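Local atomic coordinates of LbaCas13a (C2c2) (Lachnospiraceae bacterium, PDB entry 5W1I), a protein that probably acts as a CRISPR effector that uses a bound guide RNA to recognise complementary RNA and trigger RNA cleavage, as other Cas13a proteins do. Residues B[1305-1310]-B[1320-1325]; B[1331-1336]-B[1375-1380]. All coordinates share one frame; numbering follows the deposited sequence.

Both contacts belong to the C-terminal part of the chain and are built on one four-stranded antiparallel sheet. Contact 1 comes first along the chain and zips strand 1297-1310 to the edge strand 1321-1330, forming a beta hairpin that meets the bound RNA. Strand 1321-1330 then leads to contact 2, where the loop after it is fastened to the short helix 1375-1378 close to the end of the modelled chain. The contacts follow one another in series, with centres about 27 Å apart and nearest atoms about 10 Å apart, so they do not touch. The half of the hairpin nearer its turn meets the nucleic acid, whereas the other end is tied to the last modelled helix.

Contact 1: B[1305-1310]-B[1320-1325]; sequences SGKKMI and AKEKEC. With nucleotides of chain A.
S1305 CA touches C1325 O, and G1306 pairs with C1325, in an antiparallel beta hairpin against the bound RNA. The small hydroxyl of S1305 fits the base edge, OG donating to N1 of A1 of chain A at 2.7 Å. At G1306 the amide of C1325 comes from above the carbonyl plane, 71° out of it. K1307 crosses E1322 at about a right angle; CD lies 3.6 Å from OE1, but the ammonium stays too distant for a salt bridge. K1308 and K1323 exchange backbone hydrogen bonds and run side by side on the sheet face that carries C1325. With CG of K1308 wedged between backbone N and carbonyl carbon (chi1 70°), its CB packs 3.6 Å from C1325 CB. Both ammonium groups donate to one water; K1308 NZ also salt-bridges E1238 and D1271, and K1323 NZ hydrogen-bonds to O5' of A1 of chain A. With alanine replacing K1308, those two acidic residues would probably lose their mate and the long chain of K1323 its neighbour. M1309 bends until SD rests 3.9 Å from E1322 CB and CE 3.7 Å from A1320 CB. Branched I1310, well suited to a strand, sets CD1 3.5 Å from K1323 CD.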
loop_
_atom_site.group_PDB
_atom_site.type_symbol
_atom_site.label_atom_id
_atom_site.label_comp_id
_atom_site.label_asym_id
_atom_site.label_seq_id
_atom_site.Cartn_x
_atom_site.Cartn_y
_atom_site.Cartn_z
ATOM N N SER B 1305 2.084 -25.560 -7.486
ATOM C CA SER B 1305 3.505 -25.623 -7.801
ATOM C C SER B 1305 3.748 -25.260 -9.258
ATOM O O SER B 1305 2.966 -25.625 -10.141
ATOM C CB SER B 1305 4.070 -27.016 -7.512
ATOM O OG SER B 1305 3.944 -27.343 -6.139
ATOM N N GLY B 1306 4.838 -24.536 -9.498
ATOM C CA GLY B 1306 5.303 -24.194 -10.823
ATOM C C GLY B 1306 6.772 -24.541 -10.979
ATOM O O GLY B 1306 7.302 -25.421 -10.298
ATOM N N LYS B 1307 7.430 -23.830 -11.893
ATOM C CA LYS B 1307 8.842 -24.037 -12.181
ATOM C C LYS B 1307 9.585 -22.709 -12.151
ATOM O O LYS B 1307 9.030 -21.660 -12.492
ATOM C CB LYS B 1307 9.053 -24.707 -13.548
ATOM C CG LYS B 1307 8.571 -26.146 -13.637
ATOM C CD LYS B 1307 9.366 -27.050 -12.709
ATOM C CE LYS B 1307 8.943 -28.504 -12.855
ATOM N NZ LYS B 1307 7.484 -28.682 -12.625
ATOM N N LYS B 1308 10.849 -22.769 -11.739
ATOM C CA LYS B 1308 11.732 -21.611 -11.753
ATOM C C LYS B 1308 13.150 -22.087 -12.027
ATOM O O LYS B 1308 13.500 -23.235 -11.741
ATOM C CB LYS B 1308 11.692 -20.834 -10.431
ATOM C CG LYS B 1308 12.343 -21.568 -9.267
ATOM C CD LYS B 1308 12.363 -20.729 -8.000
ATOM C CE LYS B 1308 12.750 -21.577 -6.798
ATOM N NZ LYS B 1308 13.001 -20.753 -5.583
ATOM N N MET B 1309 13.961 -21.195 -12.584
ATOM C CA MET B 1309 15.352 -21.492 -12.884
ATOM C C MET B 1309 16.256 -20.981 -11.768
ATOM O O MET B 1309 15.981 -19.956 -11.140
ATOM C CB MET B 1309 15.768 -20.867 -14.220
ATOM C CG MET B 1309 14.999 -21.400 -15.422
ATOM S SD MET B 1309 15.058 -23.199 -15.555
ATOM C CE MET B 1309 16.788 -23.453 -15.944
ATOM N N ILE B 1310 17.341 -21.712 -11.526
ATOM C CA ILE B 1310 18.356 -21.331 -10.550
ATOM C C ILE B 1310 19.629 -21.015 -11.319
ATOM O O ILE B 1310 20.313 -21.923 -11.810
ATOM C CB ILE B 1310 18.597 -22.426 -9.503
ATOM C CG1 ILE B 1310 17.322 -22.702 -8.708
ATOM C CG2 ILE B 1310 19.734 -22.030 -8.570
ATOM C CD1 ILE B 1310 17.552 -23.565 -7.491
ATOM N N ALA B 1320 22.277 -23.322 -15.400
ATOM C CA ALA B 1320 20.899 -23.066 -14.992
ATOM C C ALA B 1320 20.119 -24.369 -14.869
ATOM O O ALA B 1320 19.942 -25.096 -15.852
ATOM C CB ALA B 1320 20.219 -22.133 -15.991
ATOM N N LYS B 1321 19.655 -24.657 -13.655
ATOM C CA LYS B 1321 18.847 -25.831 -13.363
ATOM C C LYS B 1321 17.434 -25.412 -12.972
ATOM O O LYS B 1321 17.209 -24.300 -12.485
ATOM C CB LYS B 1321 19.476 -26.668 -12.245
ATOM C CG LYS B 1321 20.869 -27.181 -12.576
ATOM C CD LYS B 1321 20.870 -27.954 -13.887
ATOM C CE LYS B 1321 22.284 -28.272 -14.347
ATOM N NZ LYS B 1321 23.011 -29.138 -13.378
ATOM N N GLU B 1322 16.485 -26.317 -13.186
ATOM C CA GLU B 1322 15.079 -26.063 -12.919
ATOM C C GLU B 1322 14.679 -26.636 -11.563
ATOM O O GLU B 1322 15.226 -27.642 -11.106
ATOM C CB GLU B 1322 14.204 -26.665 -14.022
ATOM C CG GLU B 1322 12.822 -26.045 -14.135
ATOM C CD GLU B 1322 12.000 -26.651 -15.256
ATOM O OE1 GLU B 1322 11.797 -27.884 -15.250
ATOM O OE2 GLU B 1322 11.557 -25.893 -16.145
ATOM N N LYS B 1323 13.705 -25.987 -10.929
ATOM C CA LYS B 1323 13.278 -26.345 -9.585
ATOM C C LYS B 1323 11.824 -25.925 -9.415
ATOM O O LYS B 1323 11.348 -25.013 -10.096
ATOM C CB LYS B 1323 14.184 -25.683 -8.531
ATOM C CG LYS B 1323 13.571 -25.502 -7.149
ATOM C CD LYS B 1323 14.529 -24.835 -6.178
ATOM C CE LYS B 1323 14.339 -25.365 -4.764
ATOM N NZ LYS B 1323 15.062 -24.539 -3.755
ATOM N N GLU B 1324 11.115 -26.616 -8.520
ATOM C CA GLU B 1324 9.736 -26.255 -8.225
ATOM C C GLU B 1324 9.653 -24.815 -7.729
ATOM O O GLU B 1324 10.574 -24.296 -7.091
ATOM C CB GLU B 1324 9.144 -27.196 -7.174
ATOM C CG GLU B 1324 9.181 -28.668 -7.551
ATOM C CD GLU B 1324 10.320 -29.407 -6.875
ATOM O OE1 GLU B 1324 11.407 -28.811 -6.715
ATOM O OE2 GLU B 1324 10.127 -30.584 -6.502
ATOM N N CYS B 1325 8.529 -24.170 -8.028
ATOM C CA CYS B 1325 8.315 -22.778 -7.670
ATOM C C CYS B 1325 6.873 -22.594 -7.226
ATOM O O CYS B 1325 5.978 -23.323 -7.658
ATOM C CB CYS B 1325 8.626 -21.840 -8.846
ATOM S SG CYS B 1325 8.421 -20.077 -8.493
ATOM O "O5'" A A 1 14.068 -24.765 -1.418
ATOM C "C5'" A A 1 12.799 -24.379 -0.912
ATOM C "C4'" A A 1 12.031 -23.558 -1.918
ATOM O "O4'" A A 1 11.820 -24.337 -3.124
ATOM C "C3'" A A 1 10.632 -23.134 -1.500
ATOM O "O3'" A A 1 10.629 -21.984 -0.671
ATOM C "C2'" A A 1 9.937 -22.924 -2.837
ATOM O "O2'" A A 1 10.320 -21.682 -3.408
ATOM C "C1'" A A 1 10.553 -24.046 -3.672
ATOM N N9 A A 1 9.746 -25.281 -3.640
ATOM C C8 A A 1 10.137 -26.501 -3.147
ATOM N N7 A A 1 9.223 -27.434 -3.249
ATOM C C5 A A 1 8.156 -26.788 -3.855
ATOM C C6 A A 1 6.880 -27.235 -4.239
ATOM N N6 A A 1 6.450 -28.486 -4.061
ATOM N N1 A A 1 6.050 -26.340 -4.818
ATOM C C2 A A 1 6.484 -25.087 -4.994
ATOM N N3 A A 1 7.661 -24.548 -4.678
ATOM C C4 A A 1 8.463 -25.461 -4.104
HETATM O O HOH W 1 14.861 -21.946 -3.950
#

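Contact 2: B[1331-1336]-B[1375-1380]; sequences REKNGV and MDEMIE
N1334 and E1380 meet with flat groups stacked: amide and carboxylate planes lie 24° apart although the two side chains cross at about a right angle. OD1 of N1334 sits 3.5 Å from E1380 CB, while E1380 OE1 lies the same distance from N1334 CB. The extended E1380 side chain, its CG anti to backbone N (chi1 -176°), also carries OE1 to a salt bridge with R1300, which should hold the carboxylate in place beside the amide. Asparagine is apt here because its backbone adopts a left-handed conformation that this residue tolerates well.

E1377 passes obliquely by K1333, touching the lysine's methylenes rather than its charge: OE1 is 3.6 Å from CE, and no salt bridge forms. M1378 is unbranched and flexible enough to fill the inner side, its CG 4.0 Å from V1336 CG2 and its chain also meeting I1330 and I1364. R1331 ties down the loop from within, NE donating to K1333 O almost along the C=O direction and NH2 to N1334 O. At G1335 a side chain would collide with R1331 O, hence the glycine.

Backbone bonds complete the joint. N1334 N gives a nearly straight bond to E1377 O (3.1 Å), and M1378 O is gripped by both G1335 N and V1336 N. E1380 N returns a bond to V1336 O at 2.9 Å. The loop amides thereby occupy carbonyls at the C-terminal end of a one-turn helix, and the chain leaving that helix makes a single beta bridge, V1336 to I1379, at the start of strand 1336-1344.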
loop_
_atom_site.group_PDB
_atom_site.type_symbol
_atom_site.label_atom_id
_atom_site.label_comp_id
_atom_site.label_asym_id
_atom_site.label_seq_id
_atom_site.Cartn_x
_atom_site.Cartn_y
_atom_site.Cartn_z
ATOM N N ARG B 1331 -8.871 -20.616 -8.608
ATOM C CA ARG B 1331 -9.627 -21.861 -8.552
ATOM C C ARG B 1331 -10.355 -22.101 -9.867
ATOM O O ARG B 1331 -11.015 -21.204 -10.400
ATOM C CB ARG B 1331 -10.624 -21.808 -7.392
ATOM C CG ARG B 1331 -11.245 -23.146 -7.035
ATOM C CD ARG B 1331 -12.047 -23.045 -5.745
ATOM N NE ARG B 1331 -13.284 -22.290 -5.933
ATOM C CZ ARG B 1331 -14.164 -22.042 -4.969
ATOM N NH1 ARG B 1331 -13.947 -22.486 -3.739
ATOM N NH2 ARG B 1331 -15.263 -21.347 -5.233
ATOM N N GLU B 1332 -10.226 -23.323 -10.392
ATOM C CA GLU B 1332 -10.757 -23.612 -11.720
ATOM C C GLU B 1332 -12.280 -23.589 -11.745
ATOM O O GLU B 1332 -12.871 -23.247 -12.776
ATOM C CB GLU B 1332 -10.231 -24.956 -12.224
ATOM C CG GLU B 1332 -8.742 -24.946 -12.546
ATOM C CD GLU B 1332 -8.242 -26.284 -13.059
ATOM O OE1 GLU B 1332 -9.075 -27.189 -13.276
ATOM O OE2 GLU B 1332 -7.015 -26.425 -13.254
ATOM N N LYS B 1333 -12.931 -23.949 -10.644
ATOM C CA LYS B 1333 -14.387 -23.951 -10.559
ATOM C C LYS B 1333 -14.832 -22.809 -9.654
ATOM O O LYS B 1333 -14.520 -22.805 -8.458
ATOM C CB LYS B 1333 -14.904 -25.292 -10.034
ATOM C CG LYS B 1333 -14.618 -26.469 -10.955
ATOM C CD LYS B 1333 -15.038 -27.787 -10.324
ATOM C CE LYS B 1333 -14.675 -28.964 -11.215
ATOM N NZ LYS B 1333 -14.943 -30.272 -10.555
ATOM N N ASN B 1334 -15.558 -21.850 -10.232
ATOM C CA ASN B 1334 -16.106 -20.705 -9.504
ATOM C C ASN B 1334 -15.017 -19.963 -8.730
ATOM O O ASN B 1334 -15.130 -19.714 -7.527
ATOM C CB ASN B 1334 -17.245 -21.134 -8.579
ATOM C CG ASN B 1334 -18.436 -21.688 -9.338
ATOM O OD1 ASN B 1334 -18.570 -21.476 -10.544
ATOM N ND2 ASN B 1334 -19.313 -22.395 -8.633
ATOM N N GLY B 1335 -13.950 -19.604 -9.438
ATOM C CA GLY B 1335 -12.844 -18.903 -8.820
ATOM C C GLY B 1335 -12.884 -17.406 -9.049
ATOM O O GLY B 1335 -12.153 -16.654 -8.399
ATOM N N VAL B 1336 -13.738 -16.963 -9.968
ATOM C CA VAL B 1336 -13.855 -15.557 -10.338
ATOM C C VAL B 1336 -15.331 -15.191 -10.377
ATOM O O VAL B 1336 -16.123 -15.861 -11.050
ATOM C CB VAL B 1336 -13.197 -15.266 -11.702
ATOM C CG1 VAL B 1336 -13.515 -13.850 -12.151
ATOM C CG2 VAL B 1336 -11.693 -15.481 -11.631
ATOM N N MET B 1375 -12.938 -20.556 -19.049
ATOM C CA MET B 1375 -13.517 -19.391 -18.392
ATOM C C MET B 1375 -15.002 -19.554 -18.103
ATOM O O MET B 1375 -15.526 -18.859 -17.226
ATOM C CB MET B 1375 -13.295 -18.134 -19.235
ATOM C CG MET B 1375 -11.873 -17.599 -19.185
ATOM S SD MET B 1375 -11.447 -16.589 -20.616
ATOM C CE MET B 1375 -11.793 -17.731 -21.951
ATOM N N ASP B 1376 -15.690 -20.455 -18.808
ATOM C CA ASP B 1376 -17.084 -20.724 -18.472
ATOM C C ASP B 1376 -17.192 -21.432 -17.128
ATOM O O ASP B 1376 -18.112 -21.163 -16.348
ATOM C CB ASP B 1376 -17.744 -21.557 -19.571
ATOM C CG ASP B 1376 -19.211 -21.822 -19.297
ATOM O OD1 ASP B 1376 -20.042 -20.934 -19.586
ATOM O OD2 ASP B 1376 -19.534 -22.915 -18.783
ATOM N N GLU B 1377 -16.251 -22.330 -16.835
ATOM C CA GLU B 1377 -16.245 -23.034 -15.560
ATOM C C GLU B 1377 -15.678 -22.174 -14.435
ATOM O O GLU B 1377 -16.100 -22.313 -13.281
ATOM C CB GLU B 1377 -15.450 -24.335 -15.701
ATOM C CG GLU B 1377 -15.059 -25.006 -14.395
ATOM C CD GLU B 1377 -14.320 -26.313 -14.611
ATOM O OE1 GLU B 1377 -14.925 -27.383 -14.392
ATOM O OE2 GLU B 1377 -13.137 -26.269 -15.013
ATOM N N MET B 1378 -14.747 -21.271 -14.752
ATOM C CA MET B 1378 -14.103 -20.465 -13.720
ATOM C C MET B 1378 -14.987 -19.321 -13.233
ATOM O O MET B 1378 -14.943 -18.978 -12.047
ATOM C CB MET B 1378 -12.774 -19.915 -14.245
ATOM C CG MET B 1378 -11.937 -19.192 -13.200
ATOM S SD MET B 1378 -10.335 -18.667 -13.840
ATOM C CE MET B 1378 -9.454 -20.226 -13.868
ATOM N N ILE B 1379 -15.787 -18.729 -14.116
ATOM C CA ILE B 1379 -16.632 -17.598 -13.748
ATOM C C ILE B 1379 -17.908 -18.110 -13.094
ATOM O O ILE B 1379 -18.590 -18.989 -13.637
ATOM C CB ILE B 1379 -16.950 -16.731 -14.976
ATOM C CG1 ILE B 1379 -15.673 -16.097 -15.524
ATOM C CG2 ILE B 1379 -17.964 -15.652 -14.620
ATOM C CD1 ILE B 1379 -15.869 -15.384 -16.839
ATOM N N GLU B 1380 -18.235 -17.561 -11.929
ATOM C CA GLU B 1380 -19.441 -17.926 -11.200
ATOM C C GLU B 1380 -20.475 -16.822 -11.368
ATOM O O GLU B 1380 -20.158 -15.640 -11.193
ATOM C CB GLU B 1380 -19.137 -18.140 -9.716
ATOM C CG GLU B 1380 -20.324 -18.619 -8.898
ATOM C CD GLU B 1380 -20.045 -18.649 -7.408
ATOM O OE1 GLU B 1380 -18.869 -18.492 -7.009
ATOM O OE2 GLU B 1380 -21.003 -18.854 -6.634
#